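Local structure of flagellar brake protein YcgR (Escherichia coli K-12, 5Y6H) at residues 44-56 with 91-104. The protein acts as a flagellar brake that slows the motor when bound to cyclic di-GMP, its N-terminal domain here taking part in FliG binding. Sequence-based numbering, arbitrary orientation.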
loop_
_atom_site.group_PDB
_atom_site.type_symbol
_atom_site.label_atom_id
_atom_site.label_comp_id
_atom_site.label_asym_id
_atom_site.label_seq_id
_atom_site.Cartn_x
_atom_site.Cartn_y
_atom_site.Cartn_z
ATOM N N LEU A 44 -0.336 -1.819 8.400
ATOM C CA LEU A 44 -0.375 -2.347 9.760
ATOM C C LEU A 44 0.877 -3.144 10.101
ATOM O O LEU A 44 1.351 -3.105 11.242
ATOM C CB LEU A 44 -1.609 -3.231 9.940
ATOM C CG LEU A 44 -2.961 -2.515 9.896
ATOM C CD1 LEU A 44 -4.099 -3.512 10.019
ATOM C CD2 LEU A 44 -3.049 -1.466 10.990
ATOM N N ALA A 45 1.413 -3.883 9.134
ATOM C CA ALA A 45 2.542 -4.760 9.391
ATOM C C ALA A 45 3.339 -4.939 8.109
ATOM O O ALA A 45 2.798 -4.833 7.004
ATOM C CB ALA A 45 2.075 -6.116 9.928
ATOM N N ILE A 46 4.631 -5.218 8.270
ATOM C CA ILE A 46 5.545 -5.347 7.141
ATOM C C ILE A 46 6.572 -6.431 7.448
ATOM O O ILE A 46 7.110 -6.497 8.560
ATOM C CB ILE A 46 6.231 -4.003 6.809
ATOM C CG1 ILE A 46 7.156 -4.145 5.599
ATOM C CG2 ILE A 46 6.975 -3.440 8.025
ATOM C CD1 ILE A 46 6.417 -4.422 4.298
ATOM N N THR A 47 6.809 -7.313 6.469
ATOM C CA THR A 47 7.909 -8.272 6.480
ATOM C C THR A 47 8.537 -8.248 5.091
ATOM O O THR A 47 7.966 -7.638 4.177
ATOM C CB THR A 47 7.436 -9.689 6.838
ATOM O OG1 THR A 47 6.864 -10.313 5.682
ATOM C CG2 THR A 47 6.416 -9.677 7.974
ATOM N N PRO A 48 9.699 -8.877 4.876
ATOM C CA PRO A 48 10.243 -8.935 3.509
ATOM C C PRO A 48 9.315 -9.604 2.511
ATOM O O PRO A 48 9.488 -9.409 1.302
ATOM C CB PRO A 48 11.544 -9.731 3.683
ATOM C CG PRO A 48 11.951 -9.456 5.084
ATOM C CD PRO A 48 10.664 -9.401 5.862
ATOM N N ASP A 49 8.326 -10.371 2.973
ATOM C CA ASP A 49 7.471 -11.134 2.080
ATOM C C ASP A 49 6.011 -10.697 2.078
ATOM O O ASP A 49 5.242 -11.209 1.257
ATOM C CB ASP A 49 7.545 -12.627 2.430
ATOM C CG ASP A 49 8.909 -13.225 2.151
ATOM O OD1 ASP A 49 9.324 -14.132 2.901
ATOM O OD2 ASP A 49 9.564 -12.788 1.181
ATOM N N LYS A 50 5.601 -9.769 2.945
ATOM C CA LYS A 50 4.176 -9.468 3.017
ATOM C C LYS A 50 3.925 -8.063 3.551
ATOM O O LYS A 50 4.701 -7.531 4.349
ATOM C CB LYS A 50 3.442 -10.506 3.880
ATOM C CG LYS A 50 3.181 -10.075 5.314
ATOM C CD LYS A 50 2.405 -11.139 6.078
ATOM C CE LYS A 50 2.907 -11.262 7.507
ATOM N NZ LYS A 50 2.068 -12.192 8.312
ATOM N N LEU A 51 2.826 -7.474 3.083
ATOM C CA LEU A 51 2.254 -6.248 3.623
ATOM C C LEU A 51 0.864 -6.561 4.156
ATOM O O LEU A 51 0.078 -7.237 3.488
ATOM C CB LEU A 51 2.125 -5.149 2.556
ATOM C CG LEU A 51 3.320 -4.388 1.985
ATOM C CD1 LEU A 51 4.248 -5.310 1.221
ATOM C CD2 LEU A 51 2.824 -3.259 1.080
ATOM N N VAL A 52 0.552 -6.055 5.346
ATOM C CA VAL A 52 -0.783 -6.177 5.927
ATOM C C VAL A 52 -1.401 -4.787 5.957
ATOM O O VAL A 52 -0.827 -3.864 6.548
ATOM C CB VAL A 52 -0.742 -6.794 7.333
ATOM C CG1 VAL A 52 -2.152 -7.022 7.850
ATOM C CG2 VAL A 52 0.039 -8.098 7.319
ATOM N N LEU A 53 -2.568 -4.634 5.328
ATOM C CA LEU A 53 -3.226 -3.342 5.172
ATOM C C LEU A 53 -4.587 -3.349 5.857
ATOM O O LEU A 53 -5.318 -4.341 5.795
ATOM C CB LEU A 53 -3.400 -2.990 3.687
ATOM C CG LEU A 53 -2.147 -3.077 2.812
ATOM C CD1 LEU A 53 -2.502 -3.001 1.335
ATOM C CD2 LEU A 53 -1.155 -1.977 3.178
ATOM N N ASP A 54 -4.932 -2.230 6.492
ATOM C CA ASP A 54 -6.214 -2.113 7.176
ATOM C C ASP A 54 -7.374 -2.097 6.182
ATOM O O ASP A 54 -7.267 -1.568 5.071
ATOM C CB ASP A 54 -6.245 -0.838 8.027
ATOM C CG ASP A 54 -7.285 -0.890 9.136
ATOM O OD1 ASP A 54 -7.823 -1.982 9.411
ATOM O OD2 ASP A 54 -7.569 0.171 9.735
ATOM N N PHE A 55 -8.495 -2.688 6.595
ATOM C CA PHE A 55 -9.741 -2.540 5.853
ATOM C C PHE A 55 -10.202 -1.087 5.888
ATOM O O PHE A 55 -9.887 -0.333 6.812
ATOM C CB PHE A 55 -10.837 -3.427 6.454
ATOM C CG PHE A 55 -11.024 -4.751 5.756
ATOM C CD1 PHE A 55 -12.251 -5.398 5.808
ATOM C CD2 PHE A 55 -9.980 -5.355 5.070
ATOM C CE1 PHE A 55 -12.446 -6.618 5.178
ATOM C CE2 PHE A 55 -10.163 -6.581 4.436
ATOM C CZ PHE A 55 -11.398 -7.213 4.492
ATOM N N GLY A 56 -10.962 -0.693 4.863
ATOM C CA GLY A 56 -11.682 0.559 4.918
ATOM C C GLY A 56 -12.933 0.440 5.772
ATOM O O GLY A 56 -13.354 -0.647 6.166
ATOM N N GLN A 91 -7.963 -11.467 1.601
ATOM C CA GLN A 91 -8.423 -11.174 2.949
ATOM C C GLN A 91 -7.680 -12.045 3.951
ATOM O O GLN A 91 -7.475 -13.241 3.725
ATOM C CB GLN A 91 -9.930 -11.388 3.083
ATOM C CG GLN A 91 -10.448 -11.090 4.488
ATOM C CD GLN A 91 -11.958 -11.067 4.569
ATOM O OE1 GLN A 91 -12.642 -11.101 3.549
ATOM N NE2 GLN A 91 -12.486 -11.005 5.786
ATOM N N SER A 92 -7.272 -11.436 5.056
ATOM C CA SER A 92 -6.584 -12.148 6.123
ATOM C C SER A 92 -7.068 -11.572 7.449
ATOM O O SER A 92 -8.131 -10.947 7.538
ATOM C CB SER A 92 -5.060 -12.057 5.947
ATOM O OG SER A 92 -4.402 -12.969 6.810
ATOM N N GLU A 93 -6.265 -11.760 8.489
ATOM C CA GLU A 93 -6.607 -11.392 9.854
ATOM C C GLU A 93 -5.405 -10.721 10.498
ATOM O O GLU A 93 -4.266 -11.140 10.277
ATOM C CB GLU A 93 -7.004 -12.631 10.670
ATOM C CG GLU A 93 -7.960 -12.358 11.810
ATOM C CD GLU A 93 -8.388 -13.624 12.530
ATOM O OE1 GLU A 93 -8.876 -13.515 13.675
ATOM O OE2 GLU A 93 -8.240 -14.724 11.953
ATOM N N TYR A 94 -5.656 -9.687 11.300
ATOM C CA TYR A 94 -4.588 -9.030 12.045
ATOM C C TYR A 94 -5.180 -8.362 13.274
ATOM O O TYR A 94 -6.082 -7.526 13.152
ATOM C CB TYR A 94 -3.846 -7.993 11.191
ATOM C CG TYR A 94 -2.600 -7.422 11.849
ATOM C CD1 TYR A 94 -1.422 -8.156 11.905
ATOM C CD2 TYR A 94 -2.603 -6.149 12.407
ATOM C CE1 TYR A 94 -0.282 -7.641 12.502
ATOM C CE2 TYR A 94 -1.468 -5.624 13.006
ATOM C CZ TYR A 94 -0.311 -6.376 13.052
ATOM O OH TYR A 94 0.820 -5.858 13.644
ATOM N N LEU A 95 -4.660 -8.727 14.445
ATOM C CA LEU A 95 -5.129 -8.198 15.727
ATOM C C LEU A 95 -6.649 -8.303 15.843
ATOM O O LEU A 95 -7.331 -7.357 16.241
ATOM C CB LEU A 95 -4.649 -6.759 15.936
ATOM C CG LEU A 95 -3.181 -6.626 16.361
ATOM C CD1 LEU A 95 -2.914 -5.286 17.032
ATOM C CD2 LEU A 95 -2.764 -7.773 17.276
ATOM N N GLN A 96 -7.177 -9.470 15.466
ATOM C CA GLN A 96 -8.582 -9.860 15.589
ATOM C C GLN A 96 -9.519 -9.089 14.663
ATOM O O GLN A 96 -10.741 -9.118 14.867
ATOM C CB GLN A 96 -9.072 -9.735 17.037
ATOM C CG GLN A 96 -8.251 -10.540 18.035
ATOM C CD GLN A 96 -8.672 -10.290 19.465
ATOM O OE1 GLN A 96 -8.897 -9.147 19.864
ATOM N NE2 GLN A 96 -8.774 -11.354 20.249
ATOM N N LEU A 97 -8.994 -8.423 13.639
ATOM C CA LEU A 97 -9.806 -7.717 12.662
ATOM C C LEU A 97 -9.478 -8.203 11.253
ATOM O O LEU A 97 -8.374 -8.702 11.012
ATOM C CB LEU A 97 -9.574 -6.203 12.749
ATOM C CG LEU A 97 -10.259 -5.475 13.907
ATOM C CD1 LEU A 97 -9.681 -4.078 14.075
ATOM C CD2 LEU A 97 -11.768 -5.423 13.688
ATOM N N PRO A 98 -10.408 -8.078 10.306
ATOM C CA PRO A 98 -10.066 -8.383 8.912
ATOM C C PRO A 98 -9.051 -7.385 8.380
ATOM O O PRO A 98 -9.025 -6.217 8.777
ATOM C CB PRO A 98 -11.400 -8.261 8.164
ATOM C CG PRO A 98 -12.422 -7.850 9.157
ATOM C CD PRO A 98 -11.761 -7.519 10.453
ATOM N N ALA A 99 -8.208 -7.860 7.467
ATOM C CA ALA A 99 -7.181 -7.025 6.860
ATOM C C ALA A 99 -6.908 -7.522 5.449
ATOM O O ALA A 99 -7.227 -8.662 5.101
ATOM C CB ALA A 99 -5.887 -7.034 7.685
ATOM N N PHE A 100 -6.320 -6.647 4.633
ATOM C CA PHE A 100 -5.793 -7.047 3.335
ATOM C C PHE A 100 -4.363 -7.542 3.498
ATOM O O PHE A 100 -3.588 -6.993 4.289
ATOM C CB PHE A 100 -5.798 -5.890 2.330
ATOM C CG PHE A 100 -7.134 -5.221 2.144
ATOM C CD1 PHE A 100 -8.177 -5.873 1.498
ATOM C CD2 PHE A 100 -7.328 -3.915 2.571
ATOM C CE1 PHE A 100 -9.405 -5.244 1.313
ATOM C CE2 PHE A 100 -8.547 -3.277 2.389
ATOM C CZ PHE A 100 -9.589 -3.942 1.754
ATOM N N ILE A 101 -4.005 -8.567 2.727
ATOM C CA ILE A 101 -2.621 -9.009 2.613
ATOM C C ILE A 101 -2.205 -8.918 1.152
ATOM O O ILE A 101 -2.973 -9.273 0.250
ATOM C CB ILE A 101 -2.407 -10.439 3.162
ATOM C CG1 ILE A 101 -0.953 -10.878 2.961
ATOM C CG2 ILE A 101 -3.365 -11.433 2.517
ATOM C CD1 ILE A 101 -0.578 -12.136 3.730
ATOM N N THR A 102 -0.999 -8.410 0.924
ATOM C CA THR A 102 -0.389 -8.414 -0.398
ATOM C C THR A 102 1.117 -8.569 -0.206
ATOM O O THR A 102 1.590 -8.836 0.903
ATOM C CB THR A 102 -0.796 -7.158 -1.180
ATOM O OG1 THR A 102 -0.437 -7.307 -2.560
ATOM C CG2 THR A 102 -0.146 -5.905 -0.604
ATOM N N VAL A 103 1.875 -8.432 -1.287
ATOM C CA VAL A 103 3.319 -8.653 -1.242
ATOM C C VAL A 103 4.001 -7.395 -1.759
ATOM O O VAL A 103 3.374 -6.570 -2.446
ATOM C CB VAL A 103 3.731 -9.911 -2.043
ATOM C CG1 VAL A 103 3.001 -11.138 -1.505
ATOM C CG2 VAL A 103 3.464 -9.721 -3.520
ATOM N N PRO A 104 5.278 -7.200 -1.428
ATOM C CA PRO A 104 5.984 -5.981 -1.853
ATOM C C PRO A 104 5.996 -5.841 -3.364
ATOM O O PRO A 104 6.145 -6.833 -4.094
ATOM C CB PRO A 104 7.403 -6.183 -1.299
ATOM C CG PRO A 104 7.221 -7.068 -0.122
ATOM C CD PRO A 104 6.083 -7.993 -0.478
HETATM O O HOH W 1 3.511 -4.607 13.027
HETATM O O HOH W 2 -7.348 -4.677 10.134
#
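Two beta hairpins lie side by side in the sheet of the PilZN domain, their inner strands 50-54 and 97-102 paired antiparallel. Two reciprocal pairs of backbone bonds fix the register: Leu51 with Thr102, where Leu51 N donates to Thr102 O at 2.9 Å, nearly straight, with an N-H...O angle of 175°, and Leu53 with Phe100, where Phe100 N donates to Leu53 O in its carbonyl plane. Beyond the paired strands, Phe55 is wedged between two residues of strand 97-102. Pro98 CB makes a CH-pi contact over one face of its ring, 3.8 Å from the Phe55 centroid, while Phe55 CD2 sits over the centre of the Phe100 ring, 3.5 Å above its plane. With planes 36° apart and centroids 4.5 Å apart, this aromatic pair is oblique. With CG anti to the carbonyl carbon (chi1 -54°), the Phe100 ring turns its edge to Asp54 O, 3.4 Å from Phe100 CE2. A serine in place of Phe100 would probably leave Phe55 without a ring to lie against and open a gap beside Leu66. On the other face of the sheet, Val52 CG1 packs 3.7 Å from Ala99 CB and also touches Tyr94, whose ring crosses Leu44 obliquely, CD2 against Leu44 CD1 and CE1 against Ala45 CB, at the classic bulge where both residues face Val52. Helix 59-67 meets Phe55 through Asn62 and Phe100 through Asn62 and Leu66, whereas strand 37-47 flanks strand 50-54 on the side away from strand 97-102.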